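Local coordinates for protein beta-porphyranase A (Bacteroides plebeius, PDB 4AW7) that hydrolyses the sulfated red-algal polysaccharide porphyran at beta-D-galactose-(1->4)-alpha-L-galactose-6-sulfate linkages, releasing mostly disaccharides, at residues P380-Q385 with N403-Y408; D398-N403 with N535-G540; S443-I448 with I456-D461. All blocks are in the same frame, centred on the assembly; numbering follows the deposited sequence.

Contact 1 of 3, residues P380-Q385 with N403-Y408; sequences PDIQVQ and NPQTVY. With CA (calcium ion), chain C.
Ile382 and Val407 meet tip to tip in the core of the first beta-sandwich domain, where strands 382-389 and 405-410 face each other across the layers. Just ahead of strand 382-389, Asp381 turns its carboxylate to a calcium ion and binds it through both oxygens, with OD1 2.5 Å and OD2 2.6 Å from the metal. Three waters also bind the ion, and Asn535, Trp536 and Gly538 of the second sandwich complete its shell, which ties the start of the strand to that domain through the metal. Ile382, the next residue, makes the apolar contact. With CG1 beside the backbone N (chi1 -59°), its two branches divide round one methyl: CG1 lies 3.9 Å and CG2 4.0 Å from Val407 CG2. The delta methyl reaches on to Gln405, which it crosses at an angle. Ile450 of the neighbouring strand 447-450 touches both Ile382 and Val407. Farther along, Gln383 joins the strand to Asp398 and to the carbonyl of His299. Gln405 offers only its aliphatic root here, since its chain bends at chi2 (-62°) and its amide nitrogen hydrogen-bonds to Asp401. Ile382 CD1 thus settles 3.9 Å from Gln405 CB.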
# COMPACT_ATOMS: atom_id res chain seq x y z
N PRO A 380 -11.03 -11.54 11.34
CA PRO A 380 -10.38 -10.74 10.31
C PRO A 380 -10.21 -9.27 10.63
O PRO A 380 -9.40 -8.59 9.99
CB PRO A 380 -11.28 -10.94 9.07
CG PRO A 380 -12.55 -11.31 9.62
CD PRO A 380 -12.31 -12.10 10.87
N ASP A 381 -10.94 -8.75 11.60
CA ASP A 381 -10.70 -7.40 12.06
C ASP A 381 -9.46 -7.24 12.89
O ASP A 381 -9.03 -6.09 13.08
CB ASP A 381 -11.90 -6.88 12.85
CG ASP A 381 -13.11 -6.73 12.00
OD1 ASP A 381 -13.01 -6.11 10.92
OD2 ASP A 381 -14.23 -7.15 12.39
N ILE A 382 -8.88 -8.33 13.39
CA ILE A 382 -7.66 -8.24 14.19
C ILE A 382 -6.52 -8.66 13.27
O ILE A 382 -6.34 -9.83 12.92
CB ILE A 382 -7.73 -9.12 15.43
CG1 ILE A 382 -8.90 -8.73 16.30
CG2 ILE A 382 -6.41 -9.09 16.19
CD1 ILE A 382 -8.92 -7.30 16.78
N GLN A 383 -5.75 -7.66 12.83
CA GLN A 383 -4.61 -7.90 11.95
C GLN A 383 -3.39 -8.21 12.81
O GLN A 383 -3.18 -7.56 13.83
CB GLN A 383 -4.32 -6.66 11.06
CG GLN A 383 -5.58 -6.07 10.40
CD GLN A 383 -5.23 -5.07 9.29
OE1 GLN A 383 -5.06 -5.45 8.12
NE2 GLN A 383 -5.04 -3.80 9.67
N VAL A 384 -2.60 -9.19 12.40
CA VAL A 384 -1.49 -9.68 13.18
C VAL A 384 -0.24 -9.83 12.34
O VAL A 384 -0.30 -10.21 11.18
CB VAL A 384 -1.83 -11.02 13.86
CG1 VAL A 384 -2.97 -10.82 14.85
CG2 VAL A 384 -2.16 -12.09 12.81
N GLN A 385 0.91 -9.52 12.95
CA GLN A 385 2.21 -9.73 12.35
C GLN A 385 3.16 -10.23 13.42
O GLN A 385 2.99 -9.91 14.60
CB GLN A 385 2.77 -8.43 11.75
CG GLN A 385 2.01 -7.93 10.56
CD GLN A 385 2.25 -8.75 9.31
OE1 GLN A 385 3.38 -9.08 9.00
NE2 GLN A 385 1.20 -9.04 8.56
N ASN A 403 -15.60 -1.91 17.69
CA ASN A 403 -15.71 -2.26 19.11
C ASN A 403 -14.37 -2.74 19.62
O ASN A 403 -13.60 -3.33 18.87
CB ASN A 403 -16.75 -3.38 19.31
CG ASN A 403 -18.19 -2.87 19.26
OD1 ASN A 403 -18.45 -1.73 19.60
ND2 ASN A 403 -19.12 -3.74 18.98
N PRO A 404 -14.08 -2.55 20.91
CA PRO A 404 -12.94 -3.25 21.49
C PRO A 404 -13.06 -4.73 21.31
O PRO A 404 -14.17 -5.26 21.28
CB PRO A 404 -13.02 -2.88 22.99
CG PRO A 404 -13.82 -1.63 23.03
CD PRO A 404 -14.84 -1.79 21.91
N GLN A 405 -11.93 -5.42 21.24
CA GLN A 405 -11.94 -6.87 21.10
C GLN A 405 -10.92 -7.49 22.00
O GLN A 405 -9.81 -6.94 22.17
CB GLN A 405 -11.63 -7.27 19.65
CG GLN A 405 -12.71 -6.86 18.64
CD GLN A 405 -14.08 -7.49 18.89
OE1 GLN A 405 -14.22 -8.48 19.61
NE2 GLN A 405 -15.11 -6.89 18.33
N THR A 406 -11.29 -8.59 22.65
CA THR A 406 -10.36 -9.37 23.46
C THR A 406 -9.80 -10.48 22.59
O THR A 406 -10.55 -11.25 21.98
CB THR A 406 -11.04 -9.93 24.75
OG1 THR A 406 -11.41 -8.83 25.59
CG2 THR A 406 -10.08 -10.87 25.51
N VAL A 407 -8.48 -10.54 22.53
CA VAL A 407 -7.77 -11.50 21.71
C VAL A 407 -6.94 -12.41 22.61
O VAL A 407 -6.03 -11.96 23.29
CB VAL A 407 -6.85 -10.78 20.72
CG1 VAL A 407 -6.20 -11.79 19.77
CG2 VAL A 407 -7.62 -9.69 19.91
N TYR A 408 -7.26 -13.70 22.59
CA TYR A 408 -6.45 -14.70 23.28
C TYR A 408 -5.21 -14.99 22.48
O TYR A 408 -5.30 -15.23 21.30
CB TYR A 408 -7.27 -15.97 23.52
CG TYR A 408 -8.37 -15.71 24.52
CD1 TYR A 408 -9.62 -15.23 24.12
CD2 TYR A 408 -8.15 -15.93 25.88
CE1 TYR A 408 -10.63 -14.98 25.05
CE2 TYR A 408 -9.14 -15.69 26.81
CZ TYR A 408 -10.37 -15.21 26.40
OH TYR A 408 -11.36 -14.98 27.34
CA CA C . -15.32 -6.39 10.15
O HOH W 1 -15.62 -4.42 11.57
O HOH W 2 -17.60 -6.46 11.21
O HOH W 3 -16.99 -6.62 8.41

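Contact 2 of 3, residues D398-N403 with N535-G540. With CA (calcium ion), chain C.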
# COMPACT_ATOMS: atom_id res chain seq x y z
N ASP A 398 -3.47 -5.05 15.32
CA ASP A 398 -4.25 -3.86 14.96
C ASP A 398 -5.73 -4.20 14.94
O ASP A 398 -6.08 -5.27 14.47
CB ASP A 398 -3.82 -3.37 13.56
CG ASP A 398 -4.51 -2.10 13.15
OD1 ASP A 398 -4.35 -1.09 13.83
OD2 ASP A 398 -5.20 -2.13 12.11
N ASN A 399 -6.57 -3.33 15.44
CA ASN A 399 -8.02 -3.58 15.46
C ASN A 399 -8.73 -2.70 14.43
O ASN A 399 -8.83 -1.49 14.62
CB ASN A 399 -8.57 -3.33 16.87
CG ASN A 399 -10.06 -3.64 17.00
OD1 ASN A 399 -10.68 -4.07 16.06
ND2 ASN A 399 -10.59 -3.44 18.20
N LEU A 400 -9.24 -3.33 13.37
CA LEU A 400 -10.01 -2.66 12.33
C LEU A 400 -11.49 -2.47 12.68
O LEU A 400 -12.21 -1.82 11.91
CB LEU A 400 -9.93 -3.43 11.02
CG LEU A 400 -8.59 -3.49 10.29
CD1 LEU A 400 -8.63 -4.62 9.27
CD2 LEU A 400 -8.25 -2.18 9.64
N ASP A 401 -11.95 -3.10 13.76
CA ASP A 401 -13.38 -3.07 14.13
C ASP A 401 -13.70 -1.79 14.86
O ASP A 401 -12.83 -1.04 15.28
CB ASP A 401 -13.70 -4.26 15.03
CG ASP A 401 -15.17 -4.59 15.14
OD1 ASP A 401 -15.98 -4.26 14.27
OD2 ASP A 401 -15.51 -5.21 16.16
N ASP A 402 -15.01 -1.58 15.06
CA ASP A 402 -15.49 -0.41 15.77
C ASP A 402 -15.84 -0.68 17.23
O ASP A 402 -16.29 0.26 17.92
CB ASP A 402 -16.62 0.26 15.00
CG ASP A 402 -16.16 0.79 13.68
OD1 ASP A 402 -15.12 1.48 13.65
OD2 ASP A 402 -16.81 0.47 12.68
N ASN A 403 -15.60 -1.91 17.69
CA ASN A 403 -15.71 -2.26 19.11
C ASN A 403 -14.37 -2.74 19.62
O ASN A 403 -13.60 -3.33 18.87
CB ASN A 403 -16.75 -3.38 19.31
CG ASN A 403 -18.19 -2.87 19.26
OD1 ASN A 403 -18.45 -1.73 19.60
ND2 ASN A 403 -19.12 -3.74 18.98
N ASN A 535 -18.10 -11.90 8.56
CA ASN A 535 -17.20 -10.80 8.86
C ASN A 535 -16.06 -10.76 7.84
O ASN A 535 -15.69 -11.77 7.25
CB ASN A 535 -16.63 -11.00 10.28
CG ASN A 535 -15.94 -9.77 10.83
OD1 ASN A 535 -16.13 -8.65 10.32
ND2 ASN A 535 -15.17 -9.95 11.89
N TRP A 536 -15.53 -9.57 7.64
CA TRP A 536 -14.40 -9.27 6.78
C TRP A 536 -13.58 -8.15 7.43
O TRP A 536 -13.97 -7.58 8.42
CB TRP A 536 -14.82 -8.90 5.36
CG TRP A 536 -15.81 -7.82 5.31
CD1 TRP A 536 -15.56 -6.47 5.40
CD2 TRP A 536 -17.23 -7.95 5.18
NE1 TRP A 536 -16.74 -5.77 5.33
CE2 TRP A 536 -17.77 -6.65 5.21
CE3 TRP A 536 -18.09 -9.04 5.08
CZ2 TRP A 536 -19.15 -6.42 5.13
CZ3 TRP A 536 -19.46 -8.80 4.98
CH2 TRP A 536 -19.97 -7.50 5.00
N LYS A 537 -12.43 -7.85 6.83
CA LYS A 537 -11.54 -6.85 7.39
C LYS A 537 -12.19 -5.46 7.39
O LYS A 537 -12.56 -4.91 6.33
CB LYS A 537 -10.25 -6.78 6.59
CG LYS A 537 -9.41 -8.05 6.67
CD LYS A 537 -8.34 -8.01 5.58
CE LYS A 537 -7.62 -9.32 5.30
NZ LYS A 537 -6.67 -9.62 6.39
N GLY A 538 -12.28 -4.85 8.55
CA GLY A 538 -12.82 -3.52 8.65
C GLY A 538 -14.32 -3.48 8.50
O GLY A 538 -15.04 -4.43 8.78
N TYR A 539 -14.78 -2.29 8.16
CA TYR A 539 -16.18 -1.96 8.34
C TYR A 539 -17.09 -2.44 7.24
O TYR A 539 -16.67 -2.96 6.22
CB TYR A 539 -16.39 -0.47 8.64
CG TYR A 539 -16.53 0.49 7.48
CD1 TYR A 539 -15.74 0.42 6.35
CD2 TYR A 539 -17.52 1.45 7.51
CE1 TYR A 539 -15.88 1.33 5.30
CE2 TYR A 539 -17.68 2.35 6.47
CZ TYR A 539 -16.84 2.31 5.38
OH TYR A 539 -17.00 3.17 4.34
N GLY A 540 -18.40 -2.28 7.50
CA GLY A 540 -19.40 -2.82 6.64
C GLY A 540 -19.69 -2.05 5.38
O GLY A 540 -20.44 -2.53 4.56
CA CA C . -15.32 -6.39 10.15
O HOH W 1 -15.62 -4.42 11.57
O HOH W 3 -16.99 -6.62 8.41
O HOH W 2 -17.60 -6.46 11.21
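Leu400 lies against the backbone of Gly538, and its side chain crosses that of Lys537 obliquely. Its CB is 3.7 Å from Gly538 N, while CD1 rests 3.8 Å from Lys537 CB; the rest of the lysine leads away from the contact. At the exposed end, in one of two conformers, Asp402 OD2 comes loosely to 4.2 Å from Tyr539 CB. The loop 535-540 gives a calcium ion three ligands: Asn535 OD1 at 2.4 Å and the backbone oxygens of Trp536 and Gly538. Asp381 and three waters fill the other positions. The indole of Trp536 ties the loop to itself: NE1 donates to Tyr539 O at 2.9 Å, nearly in the ring plane but from above the carbonyl plane. On the facing segment an Asx turn, with Asp401 N bonded to Asn399 OD1 at 2.8 Å, shapes the chain after strand 392-399. Asp401 OD1 then accepts a hydrogen bond of 2.7 Å from water 1, itself a calcium ligand. Asp401 is therefore a second-shell residue, and its carboxylate probably adds to the negative field around the ion. The two sandwich domains are thus joined through a metal-bound water as well as by van der Waals contact.

Contact 3 of 3, residues S443-I448 with I456-D461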
# COMPACT_ATOMS: atom_id res chain seq x y z
N SER A 443 5.01 -11.22 31.87
CA SER A 443 4.88 -12.42 31.07
C SER A 443 4.13 -12.04 29.81
O SER A 443 3.50 -10.99 29.75
CB SER A 443 4.11 -13.50 31.85
OG SER A 443 2.89 -13.02 32.34
N MET A 444 4.22 -12.87 28.78
CA MET A 444 3.39 -12.63 27.61
C MET A 444 1.95 -12.72 28.06
O MET A 444 1.57 -13.67 28.72
CB MET A 444 3.64 -13.68 26.54
CG MET A 444 2.96 -13.31 25.24
SD MET A 444 3.73 -11.90 24.42
CE MET A 444 5.35 -12.43 24.40
N PRO A 445 1.12 -11.74 27.67
CA PRO A 445 -0.27 -11.83 28.14
C PRO A 445 -1.07 -13.03 27.60
O PRO A 445 -0.85 -13.47 26.48
CB PRO A 445 -0.88 -10.54 27.62
CG PRO A 445 0.27 -9.61 27.44
CD PRO A 445 1.40 -10.47 26.98
N GLU A 446 -1.98 -13.55 28.43
CA GLU A 446 -2.88 -14.65 28.08
C GLU A 446 -3.88 -14.15 27.04
O GLU A 446 -4.26 -14.85 26.10
CB GLU A 446 -3.63 -15.18 29.31
N SER A 447 -4.34 -12.93 27.27
CA SER A 447 -5.20 -12.25 26.31
C SER A 447 -4.90 -10.77 26.38
O SER A 447 -4.36 -10.24 27.37
CB SER A 447 -6.68 -12.54 26.60
OG SER A 447 -7.09 -11.97 27.82
N ILE A 448 -5.31 -10.10 25.31
CA ILE A 448 -5.05 -8.66 25.07
C ILE A 448 -6.39 -8.04 24.72
O ILE A 448 -7.13 -8.61 23.92
CB ILE A 448 -4.09 -8.46 23.80
CG1 ILE A 448 -2.73 -9.09 24.07
CG2 ILE A 448 -3.97 -6.95 23.33
CD1 ILE A 448 -1.91 -8.33 25.00
N ILE A 456 -0.84 -2.33 18.81
CA ILE A 456 0.05 -2.80 19.87
C ILE A 456 1.23 -3.53 19.22
O ILE A 456 1.06 -4.34 18.30
CB ILE A 456 -0.72 -3.77 20.85
CG1 ILE A 456 -1.81 -2.97 21.62
CG2 ILE A 456 0.19 -4.51 21.82
CD1 ILE A 456 -2.88 -3.84 22.31
N VAL A 457 2.42 -3.28 19.73
CA VAL A 457 3.61 -4.04 19.40
C VAL A 457 4.22 -4.54 20.70
O VAL A 457 4.57 -3.74 21.59
CB VAL A 457 4.63 -3.19 18.59
CG1 VAL A 457 5.94 -3.92 18.40
CG2 VAL A 457 4.06 -2.78 17.25
N LEU A 458 4.27 -5.86 20.82
CA LEU A 458 4.96 -6.52 21.91
C LEU A 458 6.38 -6.86 21.46
O LEU A 458 6.58 -7.38 20.35
CB LEU A 458 4.23 -7.81 22.24
CG LEU A 458 2.81 -7.66 22.80
CD1 LEU A 458 2.02 -8.94 22.66
CD2 LEU A 458 2.86 -7.26 24.25
N VAL A 459 7.35 -6.56 22.32
CA VAL A 459 8.76 -6.80 22.06
C VAL A 459 9.26 -7.69 23.18
O VAL A 459 8.99 -7.43 24.36
CB VAL A 459 9.57 -5.50 22.01
CG1 VAL A 459 11.07 -5.80 21.67
CG2 VAL A 459 8.94 -4.52 21.06
N ALA A 460 9.94 -8.77 22.83
CA ALA A 460 10.40 -9.70 23.85
C ALA A 460 11.71 -10.33 23.45
O ALA A 460 12.08 -10.33 22.27
CB ALA A 460 9.36 -10.78 24.06
N ASP A 461 12.42 -10.89 24.43
CA ASP A 461 13.59 -11.72 24.16
C ASP A 461 13.13 -13.11 23.94
O ASP A 461 12.19 -13.57 24.58
CB ASP A 461 14.60 -11.72 25.32
CG ASP A 461 15.23 -10.38 25.58
OD1 ASP A 461 15.26 -9.53 24.70
OD2 ASP A 461 15.76 -10.19 26.72
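The first beta-sandwich domain closes part of its core here: strand 454-462 meets segment 443-448, which leads into strand 447-450, and the two face each other through side chains rather than backbone bonds. Met444 begins the contact. Its CG stands opposite the backbone N (chi1 -170°), and bends at chi2 and chi3 fold the thioether toward the sheet, where SD comes to 3.8 Å from Leu458 CD1. The methionine and leucine side chains cross at an angle, and the terminal methyl continues to Ala460, with CE 4.3 Å from Ala460 CB. Pro445 adds a looser touch, its CD 4.5 Å from Leu458 CD2, so that each methyl of the leucine meets one residue of 443-448. At the other end Ile448 and Ile456 slide past each other in opposite directions. Ile448 CG2 and Ile456 CD1 are 3.4 Å apart, closer than methyl groups usually pack. Leu409 of strand 405-410 touches Ile448 and Leu458, while Val421 of strand 421-429 touches Met444 and Ala460, extending the same core. Only carbon and sulfur atoms meet across the two segments, which implies cohesion by dispersion and by exclusion of water, with the fit set by methyl and thioether shape.

In the fold
From the N terminus, contact 1 comes first, closing a loop of 17 residues that holds the end of strand 382-389 and strand 392-399. Contact 2 begins inside that loop, shares Asn403 with contact 1 and closes a loop of 131 residues, so the two cross along the chain. Contact 3 follows contact 1 in series, closes a seven-residue connection and is nested within the long excursion of contact 2. Contacts 1 and 3 bind facing parts of the first sandwich and are joined where strands 405-410 and 447-450 pair. Contact 2 links that sandwich to the C-terminal one, and the calcium ion with its three waters belongs to contacts 1 and 2 alike.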